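Peptide ABC transporter permease (PDB 6EXS) probably couples proton flow to peptide uptake, as in other POT family transporters, and binds a thioalcohol-conjugated Cys-Gly dipeptide, a malodour precursor, in its central cavity. Local coordinates at residues 27-30 and 31-34; 302-305 and 306-309; 337-340 and 341-345; 396-399 and 400-403; 408-411 and 412-416. All blocks are in the same frame, centred on the assembly; numbering follows the deposited sequence.

Contact 1. Residues 27-30 and 31-34; sequences WERF and SYYG. With C3H (2-[[(2~{R})-2-azanyl-3-[(3~{S})-3-methyl-1-oxidanyl-hexan-3-yl]sulfanyl-propanoyl]amino]ethanoic acid), chain O.
Arg29 and Tyr32 lie alongside one another on helix 16-44, with guanidinium and phenol ring nearly parallel, their planes 7° apart, one lying over the other. Tyr32 CD2 sits over one face of the guanidinium, and Tyr32 CG is 3.3 Å from Arg29 NH2. The other aromatic neighbour is turned differently: Tyr33 presents one ring face to Tyr32 CD2, which stands over its centre, while the opposite face carries atom N1 of the bound peptide C3H, displaced toward the rim.

The charged interaction is a side-on grip of Arg29 on Glu28. Arg29 NH2 meets the syn lone pair of Glu28 OE1 at 3.0 Å in a nearly straight bond (170°), and Arg29 NE reaches Glu28 OE2 at 2.8 Å from somewhat out of both planes. The Arg29 chain, bent at both chi2 (-77°) and chi3, folds back for this.

Among the polar contacts, Trp27 O accepts two bonds, from Ser31 N above its carbonyl plane and from Ser31 OG, at 2.7 Å, in that plane on a lone pair. A water takes a bond from Arg29 NH1 (2.8 Å) and lies 2.9 Å from Tyr33 OH, which is itself 2.8 Å from C3H O2.

Glu28, Arg29, Phe30, Tyr32 and Tyr33 match the ERFxYY portion of the POT signature motif. Arg29, its rotation fixed by Glu28, may lend positive character to this end of the pocket, although Glu28 offsets its charge; it meets the peptide carboxylate through the water, whose own bond to O2 is weak.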
# COMPACT_ATOMS: atom_id res chain seq x y z
N TRP A 27 14.17 -4.81 -4.61
CA TRP A 27 14.16 -4.37 -6.00
C TRP A 27 12.76 -4.19 -6.58
O TRP A 27 12.58 -3.33 -7.44
CB TRP A 27 15.02 -5.29 -6.86
CG TRP A 27 16.49 -5.05 -6.62
CD1 TRP A 27 17.36 -5.89 -6.00
CD2 TRP A 27 17.22 -3.84 -6.88
NE1 TRP A 27 18.60 -5.30 -5.89
CE2 TRP A 27 18.54 -4.04 -6.42
CE3 TRP A 27 16.90 -2.62 -7.50
CZ2 TRP A 27 19.54 -3.06 -6.55
CZ3 TRP A 27 17.89 -1.65 -7.62
CH2 TRP A 27 19.19 -1.88 -7.16
N GLU A 28 11.77 -4.95 -6.09
CA GLU A 28 10.38 -4.77 -6.52
C GLU A 28 9.81 -3.52 -5.85
O GLU A 28 9.09 -2.76 -6.51
CB GLU A 28 9.52 -6.01 -6.19
CG GLU A 28 8.13 -5.97 -6.82
CD GLU A 28 7.08 -5.20 -6.05
OE1 GLU A 28 6.28 -4.48 -6.69
OE2 GLU A 28 7.06 -5.30 -4.80
N ARG A 29 10.12 -3.31 -4.56
CA ARG A 29 9.66 -2.13 -3.82
C ARG A 29 10.39 -0.84 -4.29
O ARG A 29 9.75 0.21 -4.37
CB ARG A 29 9.74 -2.34 -2.31
CG ARG A 29 8.84 -3.47 -1.78
CD ARG A 29 7.37 -3.10 -1.68
NE ARG A 29 6.71 -3.24 -2.98
CZ ARG A 29 5.51 -2.78 -3.28
NH1 ARG A 29 4.78 -2.14 -2.37
NH2 ARG A 29 5.00 -2.97 -4.49
N PHE A 30 11.71 -0.95 -4.62
CA PHE A 30 12.54 0.12 -5.16
C PHE A 30 11.89 0.61 -6.47
O PHE A 30 11.61 1.80 -6.63
CB PHE A 30 13.97 -0.41 -5.46
CG PHE A 30 14.88 0.56 -6.18
CD1 PHE A 30 14.89 0.65 -7.57
CD2 PHE A 30 15.76 1.37 -5.46
CE1 PHE A 30 15.72 1.57 -8.23
CE2 PHE A 30 16.60 2.28 -6.13
CZ PHE A 30 16.57 2.38 -7.50
N SER A 31 11.66 -0.33 -7.40
CA SER A 31 11.08 -0.03 -8.69
C SER A 31 9.61 0.39 -8.59
O SER A 31 9.20 1.29 -9.35
CB SER A 31 11.30 -1.17 -9.67
OG SER A 31 10.76 -2.39 -9.18
N TYR A 32 8.82 -0.17 -7.63
CA TYR A 32 7.42 0.23 -7.45
C TYR A 32 7.32 1.66 -6.96
O TYR A 32 6.57 2.44 -7.55
CB TYR A 32 6.63 -0.68 -6.50
CG TYR A 32 5.25 -0.13 -6.15
CD1 TYR A 32 4.21 -0.13 -7.08
CD2 TYR A 32 4.99 0.39 -4.88
CE1 TYR A 32 2.96 0.39 -6.77
CE2 TYR A 32 3.73 0.90 -4.55
CZ TYR A 32 2.72 0.91 -5.50
OH TYR A 32 1.47 1.38 -5.18
N TYR A 33 8.04 1.98 -5.86
CA TYR A 33 7.98 3.31 -5.27
C TYR A 33 8.68 4.37 -6.10
O TYR A 33 8.27 5.52 -6.05
CB TYR A 33 8.45 3.30 -3.80
CG TYR A 33 7.40 2.69 -2.89
CD1 TYR A 33 6.16 3.31 -2.71
CD2 TYR A 33 7.60 1.46 -2.29
CE1 TYR A 33 5.17 2.73 -1.93
CE2 TYR A 33 6.61 0.87 -1.50
CZ TYR A 33 5.39 1.50 -1.34
OH TYR A 33 4.42 0.95 -0.55
N GLY A 34 9.65 3.97 -6.91
CA GLY A 34 10.36 4.86 -7.81
C GLY A 34 9.48 5.31 -8.95
O GLY A 34 9.41 6.50 -9.26
O2 C3H O . 5.73 1.00 1.88
C11 C3H O . 6.15 1.61 2.80
O3 C3H O . 6.04 1.21 4.02
C10 C3H O . 6.83 2.94 2.72
N1 C3H O . 6.39 3.74 1.60
C9 C3H O . 5.32 4.51 1.67
O1 C3H O . 4.24 4.12 2.10
C8 C3H O . 5.44 5.93 1.23
N C3H O . 6.65 6.09 0.45
C7 C3H O . 4.25 6.33 0.36
S C3H O . 2.94 7.33 1.13
C3 C3H O . 3.56 9.03 1.59
C4 C3H O . 3.85 9.74 0.29
C5 C3H O . 4.75 8.85 2.53
C6 C3H O . 5.56 10.08 2.88
O C3H O . 6.88 9.98 2.46
C2 C3H O . 2.49 9.81 2.36
C1 C3H O . 2.86 10.20 3.78
C C3H O . 1.75 10.97 4.44
O HOH W 1 7.37 -2.87 -8.99
O HOH W 2 4.47 -1.80 0.40

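Contact 2. Residues 302-305 and 306-309; sequences QEQG and SNVL. With C3H (2-[[(2~{R})-2-azanyl-3-[(3~{S})-3-methyl-1-oxidanyl-hexan-3-yl]sulfanyl-propanoyl]amino]ethanoic acid), chain O.
Gln304 and Val308 touch both through backbone and through side chains where the chain passes from helix 279-302 to helix 309-316.

The backbone bonds gather on one carbonyl. Gln304 O accepts from Val308 N at 2.8 Å and from Leu309 N at 3.1 Å, the two donors arriving from opposite faces of the carbonyl plane, and a longer, weak bond comes from Asn307 N. The bond from Leu309 is of the pi type, spanning five residues, so the turn is wider than an alpha-helical one.

A side-chain bond tightens the start of this turn: Ser306 OG donates to Glu303 O at 2.8 Å. Its chi1 of 58° swings the hydroxyl between the backbone N and the carbonyl carbon, back over the preceding turn.

In the apolar contact, the extended Gln304 chain runs beside Val308, Gln304 CG being 3.9 Å from Val308 CG2. Its amide is held further on by Tyr379, Tyr463 and Asn448, while the carboxylate of Glu303 receives a bond from Asn441.

Toward the ligand, Gln302 NE2 comes within 3.3 Å of the thioether sulfur, C3H S. The bare backbone of Gly305 meets the ligand's methyl group, Gly305 C lying 3.3 Å from C3H C4.

The whole is a broken transmembrane helix, interrupted in the buried interior, whose loosened turn lines the central binding cavity between the two helical bundles of a major facilitator superfamily transporter.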
# COMPACT_ATOMS: atom_id res chain seq x y z
N GLN A 302 -2.78 9.53 5.28
CA GLN A 302 -1.44 9.04 4.95
C GLN A 302 -1.21 8.81 3.44
O GLN A 302 -0.22 9.29 2.91
CB GLN A 302 -1.10 7.77 5.76
CG GLN A 302 0.39 7.44 5.83
CD GLN A 302 0.94 6.77 4.60
OE1 GLN A 302 0.25 6.08 3.86
NE2 GLN A 302 2.21 6.95 4.35
N GLU A 303 -2.11 8.09 2.75
CA GLU A 303 -1.94 7.83 1.31
C GLU A 303 -2.11 9.08 0.42
O GLU A 303 -1.84 9.02 -0.78
CB GLU A 303 -2.83 6.68 0.84
CG GLU A 303 -2.45 5.32 1.40
CD GLU A 303 -1.27 4.62 0.76
OE1 GLU A 303 -0.57 5.25 -0.07
OE2 GLU A 303 -1.03 3.44 1.10
N GLN A 304 -2.51 10.22 1.02
CA GLN A 304 -2.65 11.47 0.29
C GLN A 304 -1.34 12.23 0.18
O GLN A 304 -1.28 13.21 -0.56
CB GLN A 304 -3.77 12.34 0.85
CG GLN A 304 -5.13 12.07 0.24
CD GLN A 304 -6.22 12.81 0.98
OE1 GLN A 304 -6.14 14.02 1.20
NE2 GLN A 304 -7.26 12.09 1.39
N GLY A 305 -0.30 11.76 0.86
CA GLY A 305 1.02 12.37 0.75
C GLY A 305 1.69 12.06 -0.57
O GLY A 305 2.73 12.66 -0.89
N SER A 306 1.13 11.09 -1.34
CA SER A 306 1.66 10.67 -2.65
C SER A 306 1.04 11.42 -3.82
O SER A 306 1.59 11.36 -4.91
CB SER A 306 1.47 9.17 -2.85
OG SER A 306 0.11 8.79 -2.74
N ASN A 307 -0.10 12.12 -3.61
CA ASN A 307 -0.79 12.83 -4.70
C ASN A 307 -1.36 14.22 -4.33
O ASN A 307 -1.67 14.99 -5.23
CB ASN A 307 -1.92 11.94 -5.27
CG ASN A 307 -3.02 11.56 -4.30
OD1 ASN A 307 -2.84 11.53 -3.08
ND2 ASN A 307 -4.16 11.21 -4.83
N VAL A 308 -1.53 14.52 -3.02
CA VAL A 308 -2.13 15.78 -2.56
C VAL A 308 -1.10 16.71 -1.86
O VAL A 308 -0.94 17.86 -2.29
CB VAL A 308 -3.40 15.52 -1.69
CG1 VAL A 308 -3.95 16.81 -1.08
CG2 VAL A 308 -4.48 14.79 -2.48
N LEU A 309 -0.44 16.22 -0.79
CA LEU A 309 0.51 17.00 -0.00
C LEU A 309 1.77 17.43 -0.78
O LEU A 309 2.25 18.55 -0.57
CB LEU A 309 0.87 16.27 1.30
CG LEU A 309 1.43 17.11 2.46
CD1 LEU A 309 0.50 18.29 2.82
CD2 LEU A 309 1.70 16.23 3.69
O2 C3H O . 5.73 1.00 1.88
C11 C3H O . 6.15 1.61 2.80
O3 C3H O . 6.04 1.21 4.02
C10 C3H O . 6.83 2.94 2.72
N1 C3H O . 6.39 3.74 1.60
C9 C3H O . 5.32 4.51 1.67
O1 C3H O . 4.24 4.12 2.10
C8 C3H O . 5.44 5.93 1.23
N C3H O . 6.65 6.09 0.45
C7 C3H O . 4.25 6.33 0.36
S C3H O . 2.94 7.33 1.13
C3 C3H O . 3.56 9.03 1.59
C4 C3H O . 3.85 9.74 0.29
C5 C3H O . 4.75 8.85 2.53
C6 C3H O . 5.56 10.08 2.88
O C3H O . 6.88 9.98 2.46
C2 C3H O . 2.49 9.81 2.36
C1 C3H O . 2.86 10.20 3.78
C C3H O . 1.75 10.97 4.44

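Contact 3. Residues 337-340 and 341-345; sequences SINP and LFILL. With C3H (2-[[(2~{R})-2-azanyl-3-[(3~{S})-3-methyl-1-oxidanyl-hexan-3-yl]sulfanyl-propanoyl]amino]ethanoic acid), chain O.
Asn339 and Ile343 are brought together by their side-chain torsions. Asn339 throws its amide away from the backbone N (chi1 -178°), on the carbonyl side, where a chi2 of -79° turns OD1 toward the next helical turn; Ile343 holds CG1 beside its own N and then extends, so that the terminal methyl CD1 reaches the amide. The two chains meet at a slant, and Asn339 OD1 and Ile343 CD1 are 3.1 Å apart, close for oxygen and carbon.

The amide nitrogen, ND2, donates to Glu410 OE1 on helix 396-418, which fixes how the amide is rotated.

One residue earlier, Ile338 and Phe342 run in the same direction side by side. Ile338 CG2 lies 4.2 Å from Phe342 CD1, and the edge of the phenyl ring comes up to the carbonyl oxygen Ile338 O. Regular backbone bonds join the turns, such as Phe342 N to Ile338 O at 3.1 Å.

On the pocket side the ligand hydroxyl, C3H O, accepts from Asn339 N at 3.0 Å in a fairly straight bond (163°). Asn339 CB packs against ligand carbons C5 and C6, and Pro340 CG lies 3.7 Å from the ligand amine, C3H N.

Asn339 thus works in two directions: its backbone N-H, near the beginning of the helix, is spent on the alcohol of the thioalcohol moiety, while its side chain ties the same turn to Glu410.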
# COMPACT_ATOMS: atom_id res chain seq x y z
N SER A 337 10.24 9.89 0.27
CA SER A 337 11.32 9.31 1.05
C SER A 337 11.21 9.63 2.55
O SER A 337 11.87 8.95 3.35
CB SER A 337 12.67 9.80 0.51
OG SER A 337 12.98 9.25 -0.76
N ILE A 338 10.38 10.64 2.93
CA ILE A 338 10.22 11.08 4.32
C ILE A 338 9.70 9.95 5.24
O ILE A 338 10.36 9.61 6.22
CB ILE A 338 9.41 12.40 4.48
CG1 ILE A 338 10.06 13.57 3.67
CG2 ILE A 338 9.27 12.78 5.97
CD1 ILE A 338 9.22 14.80 3.51
N ASN A 339 8.51 9.42 4.93
CA ASN A 339 7.85 8.35 5.66
C ASN A 339 8.72 7.06 5.79
O ASN A 339 8.90 6.62 6.92
CB ASN A 339 6.47 8.07 5.04
CG ASN A 339 5.64 7.03 5.70
OD1 ASN A 339 5.86 5.85 5.48
ND2 ASN A 339 4.60 7.45 6.41
N PRO A 340 9.32 6.49 4.70
CA PRO A 340 10.19 5.31 4.88
C PRO A 340 11.45 5.58 5.71
O PRO A 340 11.89 4.68 6.42
CB PRO A 340 10.54 4.89 3.44
CG PRO A 340 9.61 5.64 2.56
CD PRO A 340 9.22 6.87 3.27
N LEU A 341 12.03 6.81 5.64
CA LEU A 341 13.21 7.16 6.45
C LEU A 341 12.87 7.13 7.95
O LEU A 341 13.62 6.53 8.73
CB LEU A 341 13.79 8.54 6.07
CG LEU A 341 14.96 9.05 6.92
CD1 LEU A 341 16.22 8.23 6.71
CD2 LEU A 341 15.24 10.52 6.65
N PHE A 342 11.74 7.76 8.35
CA PHE A 342 11.30 7.80 9.75
C PHE A 342 10.89 6.43 10.28
O PHE A 342 11.12 6.15 11.46
CB PHE A 342 10.21 8.85 9.96
CG PHE A 342 10.79 10.23 10.16
CD1 PHE A 342 11.32 10.94 9.09
CD2 PHE A 342 10.82 10.81 11.42
CE1 PHE A 342 11.90 12.20 9.28
CE2 PHE A 342 11.38 12.08 11.61
CZ PHE A 342 11.92 12.76 10.54
N ILE A 343 10.33 5.56 9.41
CA ILE A 343 9.99 4.18 9.78
C ILE A 343 11.30 3.46 10.08
O ILE A 343 11.44 2.89 11.15
CB ILE A 343 9.12 3.47 8.71
CG1 ILE A 343 7.70 4.09 8.64
CG2 ILE A 343 9.02 1.95 9.01
CD1 ILE A 343 6.90 3.70 7.46
N LEU A 344 12.29 3.55 9.17
CA LEU A 344 13.61 2.92 9.34
C LEU A 344 14.33 3.37 10.60
O LEU A 344 14.89 2.54 11.31
CB LEU A 344 14.50 3.13 8.09
CG LEU A 344 14.18 2.26 6.87
CD1 LEU A 344 14.73 2.88 5.62
CD2 LEU A 344 14.72 0.86 7.01
N LEU A 345 14.30 4.67 10.91
CA LEU A 345 14.99 5.20 12.09
C LEU A 345 14.26 4.97 13.40
O LEU A 345 14.92 4.71 14.41
CB LEU A 345 15.27 6.72 11.96
CG LEU A 345 16.09 7.23 10.78
CD1 LEU A 345 15.96 8.74 10.67
CD2 LEU A 345 17.54 6.81 10.87
O2 C3H O . 5.73 1.00 1.88
C11 C3H O . 6.15 1.61 2.80
O3 C3H O . 6.04 1.21 4.02
C10 C3H O . 6.83 2.94 2.72
N1 C3H O . 6.39 3.74 1.60
C9 C3H O . 5.32 4.51 1.67
O1 C3H O . 4.24 4.12 2.10
C8 C3H O . 5.44 5.93 1.23
N C3H O . 6.65 6.09 0.45
C7 C3H O . 4.25 6.33 0.36
S C3H O . 2.94 7.33 1.13
C3 C3H O . 3.56 9.03 1.59
C4 C3H O . 3.85 9.74 0.29
C5 C3H O . 4.75 8.85 2.53
C6 C3H O . 5.56 10.08 2.88
O C3H O . 6.88 9.98 2.46
C2 C3H O . 2.49 9.81 2.36
C1 C3H O . 2.86 10.20 3.78
C C3H O . 1.75 10.97 4.44

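Contact 4. Residues 396-399 and 400-403; sequences VNWV and ILSY. With OLC ((2R)-2,3-dihydroxypropyl (9Z)-octadec-9-enoate), chain B; C3H (2-[[(2~{R})-2-azanyl-3-[(3~{S})-3-methyl-1-oxidanyl-hexan-3-yl]sulfanyl-propanoyl]amino]ethanoic acid), chain O.
Tyr403 leans on Val399, one turn earlier in helix 396-418, and the two side chains run in the same direction. Val399 CG1 lies 3.9 Å from Tyr403 CE2, and Tyr403 CD2 approaches the carbonyl oxygen Val399 O at 3.1 Å. From the pocket side, the hydroxyalkyl arm of the ligand C3H touches the same ring, its C6 lying 3.4 Å from Tyr403 CD1, and ligand carbon C2 sits at the ring edge.

Two further apolar pairs flank this one. Trp398 CZ3 and Leu401 CD2 meet at 4.0 Å with the chains alongside, while Val396 CG1 touches Ile400 CD1.

Beyond them a monoolein lipid covers the outer surface. Its chain carbon C2 stands over one face of the Trp398 indole, near the rim, C5 packs 3.6 Å from Leu401 CD2, and C8 lies 3.8 Å from Ile400 CG2. Asn397, whose CG lies beside its backbone N (chi1 -68°), extends ND2 to the ester carbonyl oxygen O19 of the lipid, a bond of 3.1 Å; ND2 also donates to Asn322 O.

What positions the tyrosine lies further out: its hydroxyl is hydrogen-bonded to Gly305 O, and the ring of Phe335 lies at a shallow angle to its own.

The helix therefore has two faces. Tyr403, backed by Val399, turns its aromatic ring to the thioalcohol part of the substrate, whereas Asn397, Trp398, Ile400 and Leu401 meet lipid by combining an amide with apolar surfaces.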
# COMPACT_ATOMS: atom_id res chain seq x y z
N VAL A 396 9.10 24.95 2.82
CA VAL A 396 8.84 23.51 2.61
C VAL A 396 8.96 22.75 3.95
O VAL A 396 8.43 21.65 4.07
CB VAL A 396 9.75 22.90 1.49
CG1 VAL A 396 11.17 22.64 1.99
CG2 VAL A 396 9.15 21.64 0.91
N ASN A 397 9.64 23.37 4.97
CA ASN A 397 9.83 22.83 6.32
C ASN A 397 8.47 22.50 6.95
O ASN A 397 8.37 21.52 7.70
CB ASN A 397 10.59 23.83 7.21
CG ASN A 397 12.04 24.11 6.87
OD1 ASN A 397 12.66 23.52 5.97
ND2 ASN A 397 12.64 25.02 7.60
N TRP A 398 7.44 23.29 6.60
CA TRP A 398 6.05 23.11 7.03
C TRP A 398 5.46 21.84 6.42
O TRP A 398 4.90 21.03 7.15
CB TRP A 398 5.20 24.34 6.66
CG TRP A 398 5.48 25.57 7.49
CD1 TRP A 398 5.94 26.77 7.04
CD2 TRP A 398 5.33 25.70 8.91
NE1 TRP A 398 6.08 27.65 8.09
CE2 TRP A 398 5.70 27.02 9.25
CE3 TRP A 398 4.91 24.83 9.94
CZ2 TRP A 398 5.66 27.50 10.57
CZ3 TRP A 398 4.86 25.31 11.24
CH2 TRP A 398 5.25 26.62 11.55
N VAL A 399 5.61 21.65 5.09
CA VAL A 399 5.13 20.47 4.34
C VAL A 399 5.82 19.22 4.87
O VAL A 399 5.16 18.20 5.06
CB VAL A 399 5.30 20.63 2.80
CG1 VAL A 399 4.56 19.53 2.04
CG2 VAL A 399 4.84 22.00 2.32
N ILE A 400 7.14 19.32 5.16
CA ILE A 400 7.95 18.24 5.73
C ILE A 400 7.45 17.89 7.15
O ILE A 400 7.34 16.70 7.47
CB ILE A 400 9.48 18.56 5.64
CG1 ILE A 400 9.93 18.58 4.15
CG2 ILE A 400 10.31 17.55 6.47
CD1 ILE A 400 11.25 19.25 3.86
N LEU A 401 7.11 18.91 7.98
CA LEU A 401 6.56 18.73 9.33
C LEU A 401 5.22 17.97 9.27
O LEU A 401 4.97 17.13 10.14
CB LEU A 401 6.42 20.09 10.07
CG LEU A 401 5.83 20.10 11.50
CD1 LEU A 401 6.50 19.06 12.44
CD2 LEU A 401 5.88 21.49 12.09
N SER A 402 4.40 18.22 8.24
CA SER A 402 3.14 17.49 8.05
C SER A 402 3.39 15.99 7.83
O SER A 402 2.75 15.17 8.48
CB SER A 402 2.34 18.09 6.91
OG SER A 402 1.05 17.48 6.88
N TYR A 403 4.37 15.64 6.97
CA TYR A 403 4.79 14.26 6.70
C TYR A 403 5.30 13.57 7.98
O TYR A 403 4.94 12.42 8.23
CB TYR A 403 5.90 14.23 5.63
CG TYR A 403 5.38 14.34 4.21
CD1 TYR A 403 4.76 13.26 3.59
CD2 TYR A 403 5.54 15.52 3.48
CE1 TYR A 403 4.30 13.36 2.27
CE2 TYR A 403 5.05 15.64 2.19
CZ TYR A 403 4.44 14.55 1.58
OH TYR A 403 3.96 14.65 0.29
C18 OLC B . 15.46 12.39 2.69
C10 OLC B . 12.48 17.51 10.02
C9 OLC B . 11.51 18.35 10.38
C17 OLC B . 14.07 12.67 3.21
C11 OLC B . 13.35 17.55 8.79
C8 OLC B . 11.00 19.56 9.63
C24 OLC B . 8.49 30.70 10.36
C16 OLC B . 13.86 14.10 3.69
C12 OLC B . 13.48 16.18 8.10
C7 OLC B . 11.47 20.91 10.18
C15 OLC B . 14.14 14.33 5.17
C13 OLC B . 14.49 16.14 6.96
C6 OLC B . 10.79 21.39 11.47
C14 OLC B . 13.90 15.77 5.61
C5 OLC B . 9.40 22.02 11.31
C4 OLC B . 9.33 23.41 10.68
C3 OLC B . 9.79 24.56 11.55
C2 OLC B . 9.09 25.89 11.25
C21 OLC B . 9.29 28.75 8.95
C1 OLC B . 9.68 26.71 10.14
C22 OLC B . 9.40 30.23 9.24
O19 OLC B . 10.45 26.29 9.31
O25 OLC B . 7.12 30.60 9.99
O23 OLC B . 10.75 30.58 9.53
O20 OLC B . 9.23 27.97 10.17
O2 C3H O . 5.73 1.00 1.88
C11 C3H O . 6.15 1.61 2.80
O3 C3H O . 6.04 1.21 4.02
C10 C3H O . 6.83 2.94 2.72
N1 C3H O . 6.39 3.74 1.60
C9 C3H O . 5.32 4.51 1.67
O1 C3H O . 4.24 4.12 2.10
C8 C3H O . 5.44 5.93 1.23
N C3H O . 6.65 6.09 0.45
C7 C3H O . 4.25 6.33 0.36
S C3H O . 2.94 7.33 1.13
C3 C3H O . 3.56 9.03 1.59
C4 C3H O . 3.85 9.74 0.29
C5 C3H O . 4.75 8.85 2.53
C6 C3H O . 5.56 10.08 2.88
O C3H O . 6.88 9.98 2.46
C2 C3H O . 2.49 9.81 2.36
C1 C3H O . 2.86 10.20 3.78
C C3H O . 1.75 10.97 4.44

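Contact 5. Residues 408-411 and 412-416; sequences IGEL and CLSPT
A proline kink in helix 396-418 brings Pro415 against Leu411: the imino acid has no N-H to give, and its ring carbon CD stands 3.4 Å from Leu411 O, where a helical hydrogen bond would otherwise lie. The backbone bonds change on approaching this point. Gly409 O takes two donors at the same distance of 3.2 Å, Leu413 N from close to the carbonyl plane and Cys412 N from well above it, and the turn is thereby tightened. Leu413 N also makes a weak second bond to Glu410 O. Ser414 N then binds Glu410 O at 2.8 Å in a straighter bond (165°), the last regular one before the proline.

Past the kink, Thr416 N keeps a weak link to Leu413 O. Its hydroxyl makes up part of the loss, as Thr416 OG1 donates to Cys412 O at 2.7 Å.

On the turn before the proline, a water joins the side chains of Glu410 and Ser414. Glu410 OE2 accepts from this water at 3.1 Å, and the same water lies 3.1 Å from Ser414 OG. The second oxygen, OE1, accepts from Asn339 ND2 on helix 338-357, and Gln302, Trp299 and Phe298 of helix 279-302 pack around the carboxylate's chain.

The bond lost at the proline is thus partly replaced by the threonine hydroxyl alone, while Glu410, just before the bend, lies between helices 338-357 and 279-302, near the bound peptide, with both carboxylate oxygens engaged.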
# COMPACT_ATOMS: atom_id res chain seq x y z
N ILE A 408 4.81 9.57 12.46
CA ILE A 408 4.85 9.31 13.91
C ILE A 408 3.56 8.56 14.32
O ILE A 408 3.61 7.66 15.16
CB ILE A 408 5.15 10.58 14.77
CG1 ILE A 408 6.60 11.06 14.56
CG2 ILE A 408 4.88 10.33 16.27
CD1 ILE A 408 6.84 12.49 14.97
N GLY A 409 2.45 8.92 13.67
CA GLY A 409 1.15 8.27 13.84
C GLY A 409 1.14 6.86 13.28
O GLY A 409 0.53 5.97 13.88
N GLU A 410 1.85 6.63 12.16
CA GLU A 410 1.98 5.31 11.52
C GLU A 410 2.72 4.31 12.42
O GLU A 410 2.39 3.12 12.44
CB GLU A 410 2.67 5.41 10.15
CG GLU A 410 2.37 4.23 9.25
CD GLU A 410 2.96 4.30 7.87
OE1 GLU A 410 2.83 5.35 7.20
OE2 GLU A 410 3.49 3.26 7.41
N LEU A 411 3.72 4.81 13.18
CA LEU A 411 4.53 4.02 14.11
C LEU A 411 3.68 3.47 15.26
O LEU A 411 4.03 2.43 15.83
CB LEU A 411 5.72 4.84 14.65
CG LEU A 411 6.74 5.39 13.62
CD1 LEU A 411 7.58 6.50 14.21
CD2 LEU A 411 7.64 4.28 13.05
N CYS A 412 2.55 4.15 15.58
CA CYS A 412 1.58 3.77 16.62
C CYS A 412 0.60 2.74 16.10
O CYS A 412 0.20 1.84 16.85
CB CYS A 412 0.83 5.00 17.14
SG CYS A 412 1.89 6.32 17.74
N LEU A 413 0.15 2.92 14.85
CA LEU A 413 -0.90 2.17 14.18
C LEU A 413 -0.47 0.88 13.47
O LEU A 413 -1.13 -0.14 13.64
CB LEU A 413 -1.58 3.13 13.18
CG LEU A 413 -2.95 2.75 12.66
CD1 LEU A 413 -3.96 3.83 12.99
CD2 LEU A 413 -2.91 2.50 11.18
N SER A 414 0.59 0.94 12.63
CA SER A 414 1.07 -0.18 11.80
C SER A 414 1.45 -1.48 12.58
O SER A 414 0.91 -2.52 12.19
CB SER A 414 2.21 0.24 10.89
OG SER A 414 1.77 0.38 9.55
N PRO A 415 2.32 -1.50 13.65
CA PRO A 415 2.61 -2.78 14.32
C PRO A 415 1.40 -3.37 15.05
O PRO A 415 1.34 -4.57 15.34
CB PRO A 415 3.72 -2.43 15.32
CG PRO A 415 4.20 -1.08 14.93
CD PRO A 415 3.05 -0.39 14.29
N THR A 416 0.42 -2.49 15.33
CA THR A 416 -0.84 -2.72 16.02
C THR A 416 -1.91 -3.31 15.08
O THR A 416 -2.71 -4.13 15.52
CB THR A 416 -1.27 -1.40 16.69
OG1 THR A 416 -0.12 -0.78 17.26
CG2 THR A 416 -2.30 -1.60 17.76
O HOH W 3 4.70 0.74 8.69

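How the contacts relate
Contacts 1 to 4 touch the bound peptide from three helices and one interhelical loop: contact 1 meets its carboxylate end, contacts 2 and 4 its thioether and hydroxyalkyl end, and contact 3 both amine and hydroxyl. Contacts 1, 2 and 4 are buried; contacts 3 and 5 are only partly so. Contacts 4 and 5 share helix 396-418, their centres 19 Å apart. Side-chain hydroxyls bind backbone carbonyls in contacts 1, 2 and 5, but backbone bonding is regular in contacts 1, 3 and 4 and disturbed in contacts 2 and 5. Gly305 with Tyr403 links contacts 2 and 4; Ile338 packs contact 3 on contact 4; contact 1 stands apart from the other four.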